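Local atomic coordinates of uncharacterized protein (Bacteroides eggerthii DSM 20697, PDB entry 4ECO), a protein that is of unknown function but, as a leucine-rich repeat protein, probably binds a protein partner. Residues W60-N63 against M68-A71; E121-P126 against R142-K147; R209-G214 against P266-A271. All blocks are in the same frame, centred on the assembly; numbering follows the deposited sequence.

How the contacts relate
Along the chain the three contacts come in series, and all lie in the earlier half of a long leucine-rich repeat solenoid. Contact 1 joins two parts of the loop between helix 27-41 and strand 75-77; its centre is about 26 Å from that of contact 2 and about 28 Å from that of contact 3, and it touches neither. Contacts 2 and 3, centres about 17 Å apart, meet where F124 CZ lies 3.5 Å from Y212 CD1. The same run of parallel strands is thus packed from both sides: contact 2 holds the insertion after strand 109-111 over the concave face that the strands line, whereas contact 3 belongs to the apolar interior behind strand 210-214.

Contact 1. Residues W60-N63 against M68-A71; sequences WNFN and MWGA
F62 and W69 meet as a T-shaped (edge-to-face) aromatic pair, the edge of the phenyl ring turned to one face of the indole. The ring centroids, F62 to the six-membered ring of W69, are 5.1 Å apart and the planes stand at 77°. Going out along F62, CB already touches the indole, 4.1 Å from W69 CE2. CG then lies beside the backbone N and anti to the carbonyl carbon (chi1 -63°), which brings the CD1 edge of the ring onto the indole face. CD1 does most of the touching. It sits above the fused part of the indole, offset toward the rim, 3.5 Å from W69 CD2 and 3.7 Å from W69 CE3. One atom further on, CE1 is still 4.2 Å from W69 CE3, and the phenyl ring then leads on toward helix 27-41, where it packs on K36 and meets the ring of W39, the planes at about 60°.

Both residues belong to the irregular loop between helix 27-41 and strand 75-77, at the N-terminal end of the solenoid and within the part recognised as leucine-rich repeat sequence. W69 occupies the second position of a type I turn from M68 to A71, closed by the backbone bond from A71 N to M68 O (3.0 Å). Its indole lies against Y32 and K36 of the same helix, so both rings also rest on helix 27-41. The indole NE1 is hydrogen-bonded to K64 O, in the short link joining the two segments, which restrains the rotation of the indole. Q72 ties the segments together: its NE2 bonds to both N61 O and W69 O.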
loop_
_atom_site.group_PDB
_atom_site.type_symbol
_atom_site.label_atom_id
_atom_site.label_comp_id
_atom_site.label_asym_id
_atom_site.label_seq_id
_atom_site.Cartn_x
_atom_site.Cartn_y
_atom_site.Cartn_z
ATOM N N TRP A 60 -27.917 -17.834 11.808
ATOM C CA TRP A 60 -29.007 -18.357 11.007
ATOM C C TRP A 60 -30.088 -18.935 11.936
ATOM O O TRP A 60 -29.808 -19.318 13.080
ATOM C CB TRP A 60 -28.498 -19.420 10.025
ATOM C CG TRP A 60 -27.591 -18.887 8.952
ATOM C CD1 TRP A 60 -27.150 -17.606 8.805
ATOM C CD2 TRP A 60 -27.042 -19.629 7.851
ATOM N NE1 TRP A 60 -26.361 -17.503 7.678
ATOM C CE2 TRP A 60 -26.274 -18.730 7.079
ATOM C CE3 TRP A 60 -27.131 -20.970 7.435
ATOM C CZ2 TRP A 60 -25.569 -19.136 5.938
ATOM C CZ3 TRP A 60 -26.446 -21.369 6.293
ATOM C CH2 TRP A 60 -25.687 -20.459 5.552
ATOM N N ASN A 61 -31.324 -18.952 11.471
ATOM C CA ASN A 61 -32.419 -19.475 12.265
ATOM C C ASN A 61 -33.308 -20.275 11.366
ATOM O O ASN A 61 -33.693 -19.789 10.283
ATOM C CB ASN A 61 -33.163 -18.335 12.936
ATOM C CG ASN A 61 -34.226 -18.813 13.860
ATOM O OD1 ASN A 61 -35.364 -19.000 13.450
ATOM N ND2 ASN A 61 -33.879 -19.034 15.125
ATOM N N PHE A 62 -33.598 -21.526 11.779
ATOM C CA PHE A 62 -34.415 -22.456 10.990
ATOM C C PHE A 62 -35.705 -22.797 11.755
ATOM O O PHE A 62 -36.471 -23.679 11.342
ATOM C CB PHE A 62 -33.596 -23.715 10.608
ATOM C CG PHE A 62 -32.415 -23.385 9.723
ATOM C CD1 PHE A 62 -32.580 -23.200 8.354
ATOM C CD2 PHE A 62 -31.149 -23.192 10.267
ATOM C CE1 PHE A 62 -31.510 -22.809 7.555
ATOM C CE2 PHE A 62 -30.082 -22.808 9.462
ATOM C CZ PHE A 62 -30.271 -22.613 8.113
ATOM N N ASN A 63 -35.977 -22.038 12.823
ATOM C CA ASN A 63 -37.207 -22.158 13.598
ATOM C C ASN A 63 -38.299 -21.235 12.989
ATOM O O ASN A 63 -38.897 -20.405 13.666
ATOM C CB ASN A 63 -36.933 -21.859 15.061
ATOM C CG ASN A 63 -36.115 -22.930 15.743
ATOM O OD1 ASN A 63 -36.058 -24.093 15.302
ATOM N ND2 ASN A 63 -35.510 -22.570 16.870
HETATM N N MSE A 68 -39.079 -20.019 4.160
HETATM C CA MSE A 68 -38.500 -18.797 4.733
HETATM C C MSE A 68 -37.021 -18.993 5.090
HETATM O O MSE A 68 -36.337 -18.043 5.499
HETATM C CB MSE A 68 -39.286 -18.365 5.987
HETATM C CG MSE A 68 -40.687 -17.855 5.695
HETATM SE SE MSE A 68 -40.631 -16.369 4.395
HETATM C CE MSE A 68 -41.295 -17.245 2.674
ATOM N N TRP A 69 -36.522 -20.227 4.912
ATOM C CA TRP A 69 -35.168 -20.615 5.266
ATOM C C TRP A 69 -34.105 -19.881 4.430
ATOM O O TRP A 69 -32.925 -19.889 4.818
ATOM C CB TRP A 69 -35.008 -22.123 5.137
ATOM C CG TRP A 69 -35.651 -22.943 6.236
ATOM C CD1 TRP A 69 -36.617 -22.546 7.124
ATOM C CD2 TRP A 69 -35.387 -24.319 6.522
ATOM N NE1 TRP A 69 -36.945 -23.584 7.962
ATOM C CE2 TRP A 69 -36.200 -24.684 7.622
ATOM C CE3 TRP A 69 -34.510 -25.274 5.976
ATOM C CZ2 TRP A 69 -36.169 -25.965 8.178
ATOM C CZ3 TRP A 69 -34.492 -26.547 6.515
ATOM C CH2 TRP A 69 -35.304 -26.879 7.611
ATOM N N GLY A 70 -34.531 -19.182 3.374
ATOM C CA GLY A 70 -33.628 -18.399 2.537
ATOM C C GLY A 70 -33.220 -17.087 3.170
ATOM O O GLY A 70 -32.158 -16.540 2.846
ATOM N N ALA A 71 -34.082 -16.584 4.082
ATOM C CA ALA A 71 -33.906 -15.357 4.848
ATOM C C ALA A 71 -32.900 -15.593 5.987
ATOM O O ALA A 71 -33.253 -16.036 7.082
ATOM C CB ALA A 71 -35.240 -14.870 5.378
#

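Contact 2. Residues E121-P126 against R142-K147; sequences ERLFGP and RMHYQK
H144 is gripped by two residues of the 121-126 loop, E121 at its edge and L123 over its face. The NE2 proton of the imidazole points at E121 OE1 across 2.8 Å, with a nearly straight angle of 174° at the hydrogen. The oxygen lies close to the plane of the imidazole, but the fit is less regular from the other side: NE2 meets OE1 from above the carboxylate plane, 53° out of it. L123 adds a CH-pi contact. Its CD2 methyl stands 3.5 Å from the centroid of the H144 ring, almost on the ring normal, and is 3.5 Å from CE1 and 3.6 Å from NE2 of the same ring.

H144 reaches both partners because its CG swings anti to the backbone N (chi1 -174°), projecting the ring from the start of helix 144-149 toward the loop. The histidine-carboxylate bond thus links two parts of one insertion, the loop leaving strand 109-111 and the short helix that follows helix 135-142. This insertion lies across the strand face of the leucine-rich repeat solenoid, where M143, Y145 and Q146 pack on strands 277-279, 309-311 and 334-336.

A second shell steadies the first. ND1 of H144 is hydrogen-bonded to H115 NE2, so both ring nitrogens have partners and the imidazole is held against rotation about its CB-CG bond. L123 also packs on H115, and the loop is pinned where the two oxygens of E89 take the backbone N-H groups of L123 and F124. On the helix side, the backbone bond from K147 N to M143 O (2.9 Å) starts the first turn, and R142 is fastened to the strands by a salt bridge to D253.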
loop_
_atom_site.group_PDB
_atom_site.type_symbol
_atom_site.label_atom_id
_atom_site.label_comp_id
_atom_site.label_asym_id
_atom_site.label_seq_id
_atom_site.Cartn_x
_atom_site.Cartn_y
_atom_site.Cartn_z
ATOM N N GLU A 121 -14.477 -6.359 9.195
ATOM C CA GLU A 121 -15.258 -5.864 8.059
ATOM C C GLU A 121 -15.880 -6.988 7.292
ATOM O O GLU A 121 -15.208 -7.988 7.032
ATOM C CB GLU A 121 -14.382 -5.052 7.107
ATOM C CG GLU A 121 -14.006 -3.669 7.602
ATOM C CD GLU A 121 -13.311 -2.828 6.554
ATOM O OE1 GLU A 121 -13.902 -2.617 5.466
ATOM O OE2 GLU A 121 -12.176 -2.371 6.826
ATOM N N ARG A 122 -17.146 -6.837 6.885
ATOM C CA ARG A 122 -17.771 -7.856 6.042
ATOM C C ARG A 122 -17.504 -7.460 4.603
ATOM O O ARG A 122 -17.897 -6.356 4.200
ATOM C CB ARG A 122 -19.266 -7.998 6.337
ATOM C CG ARG A 122 -19.694 -9.441 6.593
ATOM C CD ARG A 122 -21.203 -9.627 6.738
ATOM N NE ARG A 122 -21.861 -8.564 7.510
ATOM C CZ ARG A 122 -21.871 -8.468 8.839
ATOM N NH1 ARG A 122 -21.215 -9.351 9.583
ATOM N NH2 ARG A 122 -22.500 -7.465 9.430
ATOM N N LEU A 123 -16.762 -8.284 3.847
ATOM C CA LEU A 123 -16.468 -7.898 2.464
ATOM C C LEU A 123 -17.622 -8.270 1.546
ATOM O O LEU A 123 -17.824 -7.626 0.520
ATOM C CB LEU A 123 -15.166 -8.525 1.958
ATOM C CG LEU A 123 -13.933 -8.361 2.825
ATOM C CD1 LEU A 123 -12.775 -9.070 2.204
ATOM C CD2 LEU A 123 -13.601 -6.921 3.037
ATOM N N PHE A 124 -18.391 -9.290 1.941
ATOM C CA PHE A 124 -19.560 -9.776 1.214
ATOM C C PHE A 124 -20.821 -9.279 1.886
ATOM O O PHE A 124 -20.997 -9.449 3.101
ATOM C CB PHE A 124 -19.558 -11.309 1.136
ATOM C CG PHE A 124 -18.532 -11.924 0.220
ATOM C CD1 PHE A 124 -17.179 -11.708 0.421
ATOM C CD2 PHE A 124 -18.911 -12.804 -0.775
ATOM C CE1 PHE A 124 -16.236 -12.286 -0.416
ATOM C CE2 PHE A 124 -17.958 -13.412 -1.593
ATOM C CZ PHE A 124 -16.629 -13.145 -1.410
ATOM N N GLY A 125 -21.681 -8.675 1.087
ATOM C CA GLY A 125 -22.940 -8.099 1.531
ATOM C C GLY A 125 -23.498 -7.143 0.501
ATOM O O GLY A 125 -22.864 -6.910 -0.531
ATOM N N PRO A 126 -24.674 -6.548 0.754
ATOM C CA PRO A 126 -25.274 -5.628 -0.242
ATOM C C PRO A 126 -24.437 -4.372 -0.556
ATOM O O PRO A 126 -24.618 -3.796 -1.623
ATOM C CB PRO A 126 -26.592 -5.225 0.419
ATOM C CG PRO A 126 -26.898 -6.335 1.372
ATOM C CD PRO A 126 -25.567 -6.739 1.912
ATOM N N ARG A 142 -12.637 -5.024 -5.228
ATOM C CA ARG A 142 -11.354 -5.568 -5.683
ATOM C C ARG A 142 -10.181 -4.805 -5.045
ATOM O O ARG A 142 -9.189 -5.417 -4.654
ATOM C CB ARG A 142 -11.254 -5.492 -7.222
ATOM C CG ARG A 142 -11.954 -6.610 -7.963
ATOM C CD ARG A 142 -11.562 -6.639 -9.419
ATOM N NE ARG A 142 -11.769 -7.969 -9.996
ATOM C CZ ARG A 142 -11.639 -8.265 -11.285
ATOM N NH1 ARG A 142 -11.314 -7.325 -12.161
ATOM N NH2 ARG A 142 -11.859 -9.499 -11.710
HETATM N N MSE A 143 -10.328 -3.474 -4.907
HETATM C CA MSE A 143 -9.336 -2.548 -4.340
HETATM C C MSE A 143 -9.334 -2.520 -2.819
HETATM O O MSE A 143 -8.528 -1.780 -2.244
HETATM C CB MSE A 143 -9.614 -1.112 -4.836
HETATM C CG MSE A 143 -9.508 -0.936 -6.351
HETATM SE SE MSE A 143 -7.859 -1.610 -7.088
HETATM C CE MSE A 143 -6.602 -0.400 -6.183
ATOM N N HIS A 144 -10.222 -3.293 -2.160
ATOM C CA HIS A 144 -10.334 -3.292 -0.696
ATOM C C HIS A 144 -9.034 -3.731 -0.018
ATOM O O HIS A 144 -8.670 -3.098 0.973
ATOM C CB HIS A 144 -11.499 -4.157 -0.177
ATOM C CG HIS A 144 -11.701 -4.040 1.299
ATOM N ND1 HIS A 144 -10.862 -4.685 2.200
ATOM C CD2 HIS A 144 -12.632 -3.337 1.987
ATOM C CE1 HIS A 144 -11.290 -4.327 3.400
ATOM N NE2 HIS A 144 -12.363 -3.530 3.322
ATOM N N TYR A 145 -8.354 -4.810 -0.505
ATOM C CA TYR A 145 -7.129 -5.249 0.154
ATOM C C TYR A 145 -6.068 -4.180 -0.003
ATOM O O TYR A 145 -5.356 -3.861 0.963
ATOM C CB TYR A 145 -6.622 -6.603 -0.376
ATOM C CG TYR A 145 -5.435 -7.161 0.398
ATOM C CD1 TYR A 145 -4.129 -6.836 0.046
ATOM C CD2 TYR A 145 -5.620 -8.038 1.460
ATOM C CE1 TYR A 145 -3.038 -7.365 0.737
ATOM C CE2 TYR A 145 -4.536 -8.570 2.161
ATOM C CZ TYR A 145 -3.251 -8.225 1.800
ATOM O OH TYR A 145 -2.198 -8.756 2.488
ATOM N N GLN A 146 -6.010 -3.588 -1.210
ATOM C CA GLN A 146 -5.069 -2.549 -1.584
ATOM C C GLN A 146 -5.199 -1.325 -0.673
ATOM O O GLN A 146 -4.193 -0.926 -0.076
ATOM C CB GLN A 146 -5.281 -2.157 -3.059
ATOM C CG GLN A 146 -4.284 -1.137 -3.629
ATOM C CD GLN A 146 -2.859 -1.618 -3.703
ATOM O OE1 GLN A 146 -2.569 -2.816 -3.768
ATOM N NE2 GLN A 146 -1.933 -0.672 -3.697
ATOM N N LYS A 147 -6.424 -0.767 -0.515
ATOM C CA LYS A 147 -6.616 0.413 0.328
ATOM C C LYS A 147 -6.328 0.109 1.794
ATOM O O LYS A 147 -5.830 0.995 2.486
ATOM C CB LYS A 147 -8.021 1.062 0.178
ATOM C CG LYS A 147 -9.244 0.164 0.416
ATOM C CD LYS A 147 -10.572 0.967 0.456
ATOM C CE LYS A 147 -11.849 0.136 0.309
ATOM N NZ LYS A 147 -12.147 -0.256 -1.114
#

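Contact 3. Residues R209-G214 against P266-A271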
loop_
_atom_site.group_PDB
_atom_site.type_symbol
_atom_site.label_atom_id
_atom_site.label_comp_id
_atom_site.label_asym_id
_atom_site.label_seq_id
_atom_site.Cartn_x
_atom_site.Cartn_y
_atom_site.Cartn_z
ATOM N N ARG A 209 -18.778 -16.280 -9.346
ATOM C CA ARG A 209 -17.966 -15.142 -9.781
ATOM C C ARG A 209 -16.843 -14.846 -8.789
ATOM O O ARG A 209 -15.710 -14.583 -9.199
ATOM C CB ARG A 209 -18.847 -13.909 -9.932
ATOM C CG ARG A 209 -20.005 -14.105 -10.861
ATOM C CD ARG A 209 -20.737 -12.803 -10.971
ATOM N NE ARG A 209 -21.944 -12.913 -11.782
ATOM C CZ ARG A 209 -21.970 -12.793 -13.100
ATOM N NH1 ARG A 209 -20.850 -12.573 -13.774
ATOM N NH2 ARG A 209 -23.116 -12.905 -13.758
ATOM N N GLN A 210 -17.151 -14.921 -7.473
ATOM C CA GLN A 210 -16.174 -14.657 -6.405
ATOM C C GLN A 210 -16.132 -15.819 -5.390
ATOM O O GLN A 210 -17.178 -16.239 -4.869
ATOM C CB GLN A 210 -16.486 -13.335 -5.684
ATOM C CG GLN A 210 -16.769 -12.165 -6.631
ATOM C CD GLN A 210 -15.914 -10.966 -6.375
ATOM O OE1 GLN A 210 -15.162 -10.893 -5.393
ATOM N NE2 GLN A 210 -16.010 -9.994 -7.270
ATOM N N PHE A 211 -14.916 -16.352 -5.135
ATOM C CA PHE A 211 -14.722 -17.420 -4.165
ATOM C C PHE A 211 -13.616 -17.009 -3.201
ATOM O O PHE A 211 -12.453 -16.955 -3.578
ATOM C CB PHE A 211 -14.429 -18.756 -4.864
ATOM C CG PHE A 211 -14.348 -19.986 -3.987
ATOM C CD1 PHE A 211 -14.940 -20.010 -2.728
ATOM C CD2 PHE A 211 -13.721 -21.140 -4.440
ATOM C CE1 PHE A 211 -14.850 -21.146 -1.914
ATOM C CE2 PHE A 211 -13.646 -22.281 -3.630
ATOM C CZ PHE A 211 -14.230 -22.281 -2.379
ATOM N N TYR A 212 -13.993 -16.694 -1.957
ATOM C CA TYR A 212 -13.081 -16.247 -0.897
ATOM C C TYR A 212 -13.013 -17.223 0.252
ATOM O O TYR A 212 -14.027 -17.812 0.655
ATOM C CB TYR A 212 -13.537 -14.882 -0.342
ATOM C CG TYR A 212 -13.036 -13.657 -1.083
ATOM C CD1 TYR A 212 -13.298 -13.480 -2.438
ATOM C CD2 TYR A 212 -12.418 -12.612 -0.401
ATOM C CE1 TYR A 212 -12.861 -12.339 -3.117
ATOM C CE2 TYR A 212 -11.986 -11.463 -1.064
ATOM C CZ TYR A 212 -12.209 -11.331 -2.424
ATOM O OH TYR A 212 -11.795 -10.198 -3.081
HETATM N N MSE A 213 -11.816 -17.389 0.786
HETATM C CA MSE A 213 -11.591 -18.172 1.986
HETATM C C MSE A 213 -10.387 -17.608 2.690
HETATM O O MSE A 213 -9.487 -17.040 2.050
HETATM C CB MSE A 213 -11.486 -19.694 1.747
HETATM C CG MSE A 213 -10.252 -20.191 1.007
HETATM SE SE MSE A 213 -10.729 -21.856 0.043
HETATM C CE MSE A 213 -11.011 -20.988 -1.714
ATOM N N GLY A 214 -10.414 -17.706 4.013
ATOM C CA GLY A 214 -9.312 -17.213 4.818
ATOM C C GLY A 214 -9.418 -17.514 6.285
ATOM O O GLY A 214 -10.514 -17.743 6.802
ATOM N N PRO A 266 -3.639 -24.447 -3.055
ATOM C CA PRO A 266 -4.566 -25.483 -3.564
ATOM C C PRO A 266 -4.467 -25.550 -5.092
ATOM O O PRO A 266 -4.282 -24.537 -5.773
ATOM C CB PRO A 266 -5.947 -25.043 -3.052
ATOM C CG PRO A 266 -5.806 -23.668 -2.641
ATOM C CD PRO A 266 -4.362 -23.384 -2.330
ATOM N N THR A 267 -4.502 -26.757 -5.614
ATOM C CA THR A 267 -4.264 -27.057 -7.028
ATOM C C THR A 267 -5.407 -26.648 -7.975
ATOM O O THR A 267 -5.202 -26.640 -9.202
ATOM C CB THR A 267 -4.003 -28.554 -7.181
ATOM O OG1 THR A 267 -5.148 -29.264 -6.711
ATOM C CG2 THR A 267 -2.753 -29.002 -6.420
ATOM N N PHE A 268 -6.581 -26.304 -7.431
ATOM C CA PHE A 268 -7.735 -25.957 -8.261
ATOM C C PHE A 268 -7.527 -24.607 -8.950
ATOM O O PHE A 268 -8.161 -24.350 -9.981
ATOM C CB PHE A 268 -9.033 -25.957 -7.429
ATOM C CG PHE A 268 -9.316 -24.717 -6.623
ATOM C CD1 PHE A 268 -8.845 -24.594 -5.324
ATOM C CD2 PHE A 268 -10.076 -23.678 -7.156
ATOM C CE1 PHE A 268 -9.113 -23.445 -4.575
ATOM C CE2 PHE A 268 -10.329 -22.520 -6.419
ATOM C CZ PHE A 268 -9.853 -22.414 -5.131
ATOM N N LEU A 269 -6.668 -23.738 -8.357
ATOM C CA LEU A 269 -6.410 -22.387 -8.856
ATOM C C LEU A 269 -5.871 -22.432 -10.275
ATOM O O LEU A 269 -6.463 -21.777 -11.128
ATOM C CB LEU A 269 -5.448 -21.625 -7.941
ATOM C CG LEU A 269 -5.914 -21.394 -6.497
ATOM C CD1 LEU A 269 -4.753 -21.008 -5.613
ATOM C CD2 LEU A 269 -6.996 -20.366 -6.415
ATOM N N LYS A 270 -4.824 -23.258 -10.560
ATOM C CA LYS A 270 -4.244 -23.349 -11.915
ATOM C C LYS A 270 -5.218 -24.012 -12.925
ATOM O O LYS A 270 -5.075 -23.808 -14.140
ATOM C CB LYS A 270 -2.893 -24.078 -11.918
ATOM C CG LYS A 270 -2.912 -25.496 -11.400
ATOM C CD LYS A 270 -1.498 -26.017 -11.308
ATOM C CE LYS A 270 -1.440 -27.456 -10.891
ATOM N NZ LYS A 270 -0.034 -27.887 -10.708
ATOM N N ALA A 271 -6.220 -24.741 -12.417
ATOM C CA ALA A 271 -7.237 -25.414 -13.219
ATOM C C ALA A 271 -8.366 -24.447 -13.664
ATOM O O ALA A 271 -9.187 -24.841 -14.489
ATOM C CB ALA A 271 -7.833 -26.583 -12.434
#
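F268 meets F211 and M213 in a buried, wholly apolar contact inside the solenoid, between a strand and the chain returning behind the next one. F211 and M213 are alternate residues of strand 210-214 and point into the coil, as the hydrophobic positions of a leucine-rich repeat strand do; F268 comes from the return segment that follows the neighbouring parallel strand, 253-257. The type I turn from P266 to L269 carries F268 at its third position, with the side chain pointing toward the strand.

The meeting point is the far end of the F268 ring. CZ is 4.1 Å from F211 CE2 and equally 4.1 Å from F211 CD2, so it meets the CD2-CE2 side of the ring obliquely. The two rings are inclined at 44° with centroids 5.9 Å apart, an oblique pair that is neither stacked nor T-shaped. M213, a selenomethionine, runs toward F268 from the opposite direction, its methyl CE 3.9 Å from F268 CZ. That methyl also sits over one face of F211, off toward the rim, because the chain bends at SE (chi3 99°) and folds back along its own strand. CE therefore touches both phenylalanines, beside the place where they meet. Behind F268, L269 lies against one face of its ring, with CG 4.2 Å above the plane, and W245 supplies a further aromatic neighbour. M213 also packs on V256 and I223, which continues the apolar filling toward the adjacent coil.

No hydrogen bond or charge crosses this interface. Its cohesion probably comes from dispersion and from keeping two phenyl rings and a selenomethionine methyl away from water, forces with little directional demand, which is consistent with rings that settle at an intermediate tilt.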